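Local coordinates for protein ADP-ribosylglycohydrolase (Thermus thermophilus, PDB 2CWC) that belongs to the ADP-ribosylglycohydrolase family and folds as a compact, essentially all-helical single chain, at residues Glu6-Arg11 against Leu293-Met298; Val20-Gly25 against Val255-Gly260; Gly129-Leu134 against Leu165-Val170. All blocks are in the same frame, centred on the assembly; numbering follows the deposited sequence.

Contact 1: Glu6-Arg11 against Leu293-Met298; sequences ERQDRR and LYRMSM
Y294 carries its ring across to R11, R7 and Q8, a reach set by CG lying anti to the backbone N (chi1 180°). R11 CD makes a CH-pi contact over one face, 3.9 Å from the centroid of the Y294 ring. The R11 chain bends at chi2 and runs on along that face; R11 NE comes within 3.3 Å of Y294 CE1, and guanidinium and ring planes are 31° apart. M298 CE lies over the opposite face, toward the rim. R7 CB sits 3.2 Å from Y294 OH at the far end; along the CD2/CE2 side Q8 CG comes to 3.7 Å from Y294 CE2, the Q8 and Y294 side chains crossing at about a right angle. In the second shell, R11 NH2 gives a 3.0 Å hydrogen bond to R7 O, which lies near the guanidinium plane, whereas R11 NH2 stands above the R7 carbonyl plane. With the salt bridge from R11 NH1 to E142, this restricts guanidinium rotation. S297 OG donates a 2.6 Å hydrogen bond to Y294 O. The axes of 6-11 and 293-297 approach to 10.7 Å, so side chains bridge the gap; L139 of helix 134-141 and L179 of helix 162-179 also pack on R11.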
# COMPACT_ATOMS: atom_id res chain seq x y z
N GLU A 6 15.21 14.85 7.42
CA GLU A 6 14.93 14.66 6.00
C GLU A 6 14.66 13.18 5.73
O GLU A 6 13.69 12.83 5.06
CB GLU A 6 16.12 15.14 5.17
CG GLU A 6 15.87 15.31 3.67
CD GLU A 6 15.84 14.00 2.90
OE1 GLU A 6 16.79 13.20 3.06
OE2 GLU A 6 14.89 13.79 2.12
N ARG A 7 15.51 12.32 6.27
CA ARG A 7 15.36 10.88 6.09
C ARG A 7 14.13 10.33 6.81
O ARG A 7 13.39 9.52 6.25
CB ARG A 7 16.62 10.15 6.55
CG ARG A 7 17.85 10.44 5.69
CD ARG A 7 18.94 9.40 5.89
NE ARG A 7 19.53 9.45 7.22
CZ ARG A 7 20.29 10.44 7.67
NH1 ARG A 7 20.55 11.49 6.89
NH2 ARG A 7 20.79 10.39 8.90
N GLN A 8 13.92 10.76 8.05
CA GLN A 8 12.76 10.30 8.82
C GLN A 8 11.48 10.71 8.10
O GLN A 8 10.50 9.97 8.08
CB GLN A 8 12.75 10.92 10.21
CG GLN A 8 13.91 10.53 11.11
CD GLN A 8 13.83 11.20 12.46
OE1 GLN A 8 13.76 12.43 12.55
NE2 GLN A 8 13.85 10.41 13.52
N ASP A 9 11.52 11.90 7.51
CA ASP A 9 10.39 12.47 6.79
C ASP A 9 9.86 11.52 5.71
O ASP A 9 8.65 11.41 5.49
CB ASP A 9 10.81 13.80 6.15
CG ASP A 9 9.64 14.57 5.58
OD1 ASP A 9 9.81 15.18 4.50
OD2 ASP A 9 8.56 14.60 6.21
N ARG A 10 10.77 10.84 5.02
CA ARG A 10 10.37 9.92 3.97
C ARG A 10 9.65 8.69 4.51
O ARG A 10 8.70 8.20 3.90
CB ARG A 10 11.59 9.47 3.16
CG ARG A 10 12.24 10.55 2.31
CD ARG A 10 13.40 9.96 1.52
NE ARG A 10 14.10 10.95 0.70
CZ ARG A 10 13.58 11.54 -0.37
NH1 ARG A 10 14.30 12.42 -1.05
NH2 ARG A 10 12.35 11.25 -0.77
N ARG A 11 10.12 8.17 5.64
CA ARG A 11 9.50 6.99 6.23
C ARG A 11 8.13 7.34 6.80
O ARG A 11 7.17 6.58 6.64
CB ARG A 11 10.39 6.39 7.32
CG ARG A 11 11.57 5.57 6.79
CD ARG A 11 12.63 6.44 6.12
NE ARG A 11 13.68 5.64 5.50
CZ ARG A 11 14.71 6.14 4.84
NH1 ARG A 11 15.62 5.33 4.30
NH2 ARG A 11 14.85 7.45 4.71
N LEU A 293 9.78 1.78 13.28
CA LEU A 293 10.17 0.86 12.22
C LEU A 293 11.46 1.34 11.56
O LEU A 293 12.35 0.54 11.27
CB LEU A 293 9.04 0.75 11.19
CG LEU A 293 7.76 0.08 11.69
CD1 LEU A 293 6.62 0.38 10.72
CD2 LEU A 293 7.97 -1.42 11.83
N TYR A 294 11.57 2.64 11.34
CA TYR A 294 12.76 3.21 10.73
C TYR A 294 13.97 2.94 11.63
O TYR A 294 15.03 2.54 11.15
CB TYR A 294 12.56 4.72 10.52
CG TYR A 294 13.74 5.42 9.89
CD1 TYR A 294 14.43 4.86 8.81
CD2 TYR A 294 14.16 6.66 10.36
CE1 TYR A 294 15.51 5.51 8.22
CE2 TYR A 294 15.24 7.33 9.78
CZ TYR A 294 15.91 6.75 8.71
OH TYR A 294 16.98 7.40 8.14
N ARG A 295 13.80 3.14 12.93
CA ARG A 295 14.87 2.90 13.90
C ARG A 295 15.33 1.45 13.80
O ARG A 295 16.53 1.16 13.88
CB ARG A 295 14.36 3.17 15.31
CG ARG A 295 15.00 4.36 16.01
CD ARG A 295 14.69 5.67 15.30
NE ARG A 295 15.89 6.26 14.71
CZ ARG A 295 15.93 7.48 14.19
NH1 ARG A 295 17.06 7.95 13.67
NH2 ARG A 295 14.85 8.25 14.20
N MET A 296 14.37 0.56 13.63
CA MET A 296 14.63 -0.87 13.52
C MET A 296 15.48 -1.21 12.29
O MET A 296 16.30 -2.13 12.32
CB MET A 296 13.30 -1.62 13.46
CG MET A 296 13.41 -3.12 13.47
SD MET A 296 11.77 -3.88 13.38
CE MET A 296 12.11 -5.27 12.29
N SER A 297 15.28 -0.45 11.21
CA SER A 297 16.02 -0.69 9.98
C SER A 297 17.48 -0.26 10.09
O SER A 297 18.33 -0.73 9.34
CB SER A 297 15.37 0.06 8.81
OG SER A 297 15.69 1.45 8.86
N MET A 298 17.77 0.63 11.04
CA MET A 298 19.13 1.12 11.23
C MET A 298 19.88 0.37 12.33
O MET A 298 21.06 0.62 12.58
CB MET A 298 19.11 2.61 11.57
CG MET A 298 18.44 3.48 10.51
SD MET A 298 18.51 5.24 10.90
CE MET A 298 17.15 5.38 12.05

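Contact 2: Val20-Gly25 against Val255-Gly260; sequences VGDALG and VGAVYG
The flat groups that meet where G21 faces G256 and A257 are two backbone peptides, turned nearly parallel and face to face. Over the G21-D22 peptide stands A257 N, 3.7 Å from G21 C and almost directly above it. Over the G256-A257 peptide stands G21 CA, poised above the oxygen in a CA-H...O contact of 3.3 Å to G256 O, with 157° at the hydrogen. G256 O also accepts the helical bond from G260 N, so this carbonyl serves both its own helix and the neighbour. Beside the glycines, D22 CB and A257 CB touch at 4.1 Å, their bonds from the backbone running past the opposing helix. The D22 side chain, CG anti to the backbone N (chi1 -163°), carries its carboxylate beyond the interface, where OD2 is hydrogen-bonded to T59 and T56; M132 lies against both D22 and A257. With no side chain on G21 or G256, the axes of 20-25 and 255-260 close to 6.6 Å, running nearly antiparallel at 155°, and the CA atoms of this pair to 4.1 Å. Each helix carries glycines four residues apart, G21 with G25 and G256 with G260: two GxxxG motifs meeting in a buried glycine-mediated helix-helix crossing of the family's all-helical fold.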
# COMPACT_ATOMS: atom_id res chain seq x y z
N VAL A 20 -3.65 8.03 4.56
CA VAL A 20 -4.29 9.19 3.96
C VAL A 20 -4.98 8.76 2.67
O VAL A 20 -6.15 9.11 2.44
CB VAL A 20 -3.24 10.28 3.66
CG1 VAL A 20 -3.84 11.36 2.77
CG2 VAL A 20 -2.74 10.89 4.96
N GLY A 21 -4.28 8.00 1.85
CA GLY A 21 -4.84 7.53 0.59
C GLY A 21 -6.02 6.60 0.79
O GLY A 21 -7.00 6.65 0.04
N ASP A 22 -5.92 5.74 1.80
CA ASP A 22 -6.98 4.80 2.09
C ASP A 22 -8.24 5.56 2.53
O ASP A 22 -9.33 5.26 2.06
CB ASP A 22 -6.51 3.84 3.20
CG ASP A 22 -7.36 2.58 3.28
OD1 ASP A 22 -7.74 2.04 2.22
OD2 ASP A 22 -7.61 2.11 4.41
N ALA A 23 -8.06 6.56 3.39
CA ALA A 23 -9.18 7.35 3.89
C ALA A 23 -9.87 8.16 2.78
O ALA A 23 -11.09 8.17 2.69
CB ALA A 23 -8.71 8.29 4.99
N LEU A 24 -9.07 8.82 1.94
CA LEU A 24 -9.63 9.61 0.85
C LEU A 24 -10.32 8.74 -0.19
O LEU A 24 -11.43 9.04 -0.63
CB LEU A 24 -8.53 10.43 0.17
CG LEU A 24 -8.03 11.67 0.92
CD1 LEU A 24 -6.78 12.21 0.23
CD2 LEU A 24 -9.13 12.72 0.94
N GLY A 25 -9.66 7.66 -0.57
CA GLY A 25 -10.21 6.76 -1.57
C GLY A 25 -11.49 6.08 -1.12
O GLY A 25 -12.38 5.82 -1.93
N VAL A 255 -6.09 2.01 -4.38
CA VAL A 255 -5.25 2.73 -5.34
C VAL A 255 -4.69 3.94 -4.60
O VAL A 255 -3.50 4.24 -4.69
CB VAL A 255 -6.05 3.21 -6.57
CG1 VAL A 255 -5.21 4.16 -7.41
CG2 VAL A 255 -6.46 2.01 -7.43
N GLY A 256 -5.55 4.61 -3.85
CA GLY A 256 -5.10 5.77 -3.09
C GLY A 256 -4.02 5.42 -2.08
O GLY A 256 -3.07 6.17 -1.90
N ALA A 257 -4.17 4.27 -1.43
CA ALA A 257 -3.20 3.84 -0.42
C ALA A 257 -1.87 3.43 -1.05
O ALA A 257 -0.81 3.63 -0.45
CB ALA A 257 -3.77 2.69 0.39
N VAL A 258 -1.92 2.84 -2.24
CA VAL A 258 -0.68 2.44 -2.90
C VAL A 258 0.04 3.70 -3.35
O VAL A 258 1.25 3.84 -3.16
CB VAL A 258 -0.96 1.50 -4.10
CG1 VAL A 258 0.34 1.22 -4.85
CG2 VAL A 258 -1.55 0.19 -3.59
N TYR A 259 -0.71 4.63 -3.94
CA TYR A 259 -0.12 5.89 -4.37
C TYR A 259 0.45 6.59 -3.14
O TYR A 259 1.55 7.15 -3.17
CB TYR A 259 -1.17 6.80 -5.01
CG TYR A 259 -0.68 8.21 -5.21
CD1 TYR A 259 0.08 8.56 -6.33
CD2 TYR A 259 -0.91 9.19 -4.23
CE1 TYR A 259 0.61 9.85 -6.46
CE2 TYR A 259 -0.38 10.47 -4.35
CZ TYR A 259 0.37 10.79 -5.47
OH TYR A 259 0.91 12.05 -5.57
N GLY A 260 -0.31 6.56 -2.05
CA GLY A 260 0.12 7.22 -0.82
C GLY A 260 1.46 6.74 -0.29
O GLY A 260 2.25 7.54 0.21

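Contact 3: Gly129-Leu134 against Leu165-Val170; sequences GPLMRL and LEATEV
P130, L131 and L134 all pack against T168, whose two branches divide the work. Among carbon-to-carbon contacts, L134 CD2 meets the methyl T168 CG2 at 3.5 Å, the two side chains crossing at a slant. L131 CD2 is applied to the helix surface itself, 3.7 Å from T168 CA, and also reaches A167 CB at 4.2 Å. With its CG beside the backbone N (chi1 -52°) and the chain extended beyond, L131 brings CD2 against both A167 and T168. Carbon against oxygen forms the second group: P130 CB lies 3.4 Å from T168 OG1, and L134 CD1 lies 3.7 Å from T168 O. The polar bonds all stay within one side or go elsewhere. T168 OG1 turns back along helix 162-179 to bond A164 O. On the other side, M132 N bonds G129 O at 3.1 Å, a 3-10 turn in which P130 points at the helix while L131 reaches it with the end of its chain, and L131 O is taken by Q261 of helix 252-267. The R133 guanidinium backs P130, with one face over P130 CA. No hydrogen bond crosses between 129-134 and 165-170, so the buried join rests on shape and dispersion, with the threonine hydroxyl satisfied inside its own helix.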
# COMPACT_ATOMS: atom_id res chain seq x y z
N GLY A 129 -4.85 -6.69 -2.27
CA GLY A 129 -4.67 -6.67 -0.83
C GLY A 129 -3.25 -6.58 -0.31
O GLY A 129 -2.97 -5.80 0.60
N PRO A 130 -2.31 -7.37 -0.86
CA PRO A 130 -0.92 -7.32 -0.39
C PRO A 130 -0.24 -5.97 -0.56
O PRO A 130 0.67 -5.63 0.19
CB PRO A 130 -0.23 -8.39 -1.23
CG PRO A 130 -1.33 -9.34 -1.56
CD PRO A 130 -2.48 -8.43 -1.87
N LEU A 131 -0.67 -5.21 -1.56
CA LEU A 131 -0.07 -3.90 -1.84
C LEU A 131 -0.42 -2.88 -0.77
O LEU A 131 0.27 -1.87 -0.62
CB LEU A 131 -0.54 -3.39 -3.21
CG LEU A 131 -0.36 -4.34 -4.39
CD1 LEU A 131 -0.80 -3.64 -5.66
CD2 LEU A 131 1.09 -4.79 -4.50
N MET A 132 -1.48 -3.16 -0.02
CA MET A 132 -1.96 -2.29 1.04
C MET A 132 -1.08 -2.26 2.28
O MET A 132 -1.21 -1.36 3.11
CB MET A 132 -3.36 -2.73 1.47
CG MET A 132 -4.45 -2.26 0.54
SD MET A 132 -4.71 -0.50 0.78
CE MET A 132 -6.48 -0.42 0.95
N ARG A 133 -0.18 -3.23 2.41
CA ARG A 133 0.67 -3.29 3.59
C ARG A 133 2.17 -3.42 3.32
O ARG A 133 2.89 -4.10 4.05
CB ARG A 133 0.18 -4.43 4.49
CG ARG A 133 -0.22 -5.67 3.71
CD ARG A 133 -0.70 -6.80 4.61
NE ARG A 133 -0.44 -8.08 3.97
CZ ARG A 133 -1.32 -8.78 3.27
NH1 ARG A 133 -0.95 -9.94 2.73
NH2 ARG A 133 -2.57 -8.36 3.13
N LEU A 134 2.63 -2.76 2.26
CA LEU A 134 4.04 -2.81 1.92
C LEU A 134 4.87 -1.90 2.83
O LEU A 134 5.85 -2.34 3.43
CB LEU A 134 4.27 -2.37 0.46
CG LEU A 134 4.50 -3.45 -0.61
CD1 LEU A 134 5.76 -4.24 -0.28
CD2 LEU A 134 3.28 -4.37 -0.68
N LEU A 165 1.94 -11.62 -6.22
CA LEU A 165 3.22 -11.75 -5.55
C LEU A 165 4.28 -10.88 -6.22
O LEU A 165 5.04 -10.19 -5.56
CB LEU A 165 3.67 -13.22 -5.55
CG LEU A 165 2.71 -14.17 -4.82
CD1 LEU A 165 3.33 -15.55 -4.74
CD2 LEU A 165 2.41 -13.65 -3.42
N GLU A 166 4.31 -10.91 -7.55
CA GLU A 166 5.28 -10.11 -8.29
C GLU A 166 4.99 -8.62 -8.16
O GLU A 166 5.92 -7.82 -8.06
CB GLU A 166 5.30 -10.53 -9.76
CG GLU A 166 5.67 -12.00 -9.96
CD GLU A 166 5.68 -12.42 -11.42
OE1 GLU A 166 4.93 -11.80 -12.21
OE2 GLU A 166 6.41 -13.37 -11.77
N ALA A 167 3.72 -8.23 -8.15
CA ALA A 167 3.37 -6.82 -8.02
C ALA A 167 3.85 -6.31 -6.66
O ALA A 167 4.29 -5.16 -6.53
CB ALA A 167 1.87 -6.62 -8.15
N THR A 168 3.77 -7.17 -5.65
CA THR A 168 4.21 -6.81 -4.31
C THR A 168 5.73 -6.60 -4.30
O THR A 168 6.23 -5.69 -3.65
CB THR A 168 3.85 -7.91 -3.30
OG1 THR A 168 2.42 -8.07 -3.28
CG2 THR A 168 4.33 -7.53 -1.90
N GLU A 169 6.45 -7.45 -5.03
CA GLU A 169 7.90 -7.33 -5.10
C GLU A 169 8.28 -6.02 -5.80
O GLU A 169 9.22 -5.34 -5.38
CB GLU A 169 8.50 -8.52 -5.85
CG GLU A 169 8.17 -9.85 -5.21
CD GLU A 169 8.79 -11.03 -5.94
OE1 GLU A 169 8.80 -11.00 -7.19
OE2 GLU A 169 9.25 -11.97 -5.27
N VAL A 170 7.55 -5.68 -6.85
CA VAL A 170 7.82 -4.44 -7.58
C VAL A 170 7.57 -3.23 -6.68
O VAL A 170 8.37 -2.29 -6.67
CB VAL A 170 6.94 -4.32 -8.85
CG1 VAL A 170 7.13 -2.95 -9.50
CG2 VAL A 170 7.32 -5.41 -9.84

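From the N terminus, helix 6-26 supplies the first segment of contact 1 and then of contact 2; the centres of the two contacts lie about 21 Å apart. The chain next enters 129-134 and returns by helix 162-179 to close contact 3, the smallest loop. Helix 252-267 then closes contact 2 around it, and helix 283-297 closes contact 1 around both, so the three loops sit one within another and none cross. Contacts 2 and 3 touch through M132, and V258 meets L131, joining the crossing of helices 6-26 and 252-267 to the 129-134 turn. Contact 1 lies farther out and ties the two ends of the modelled chain together.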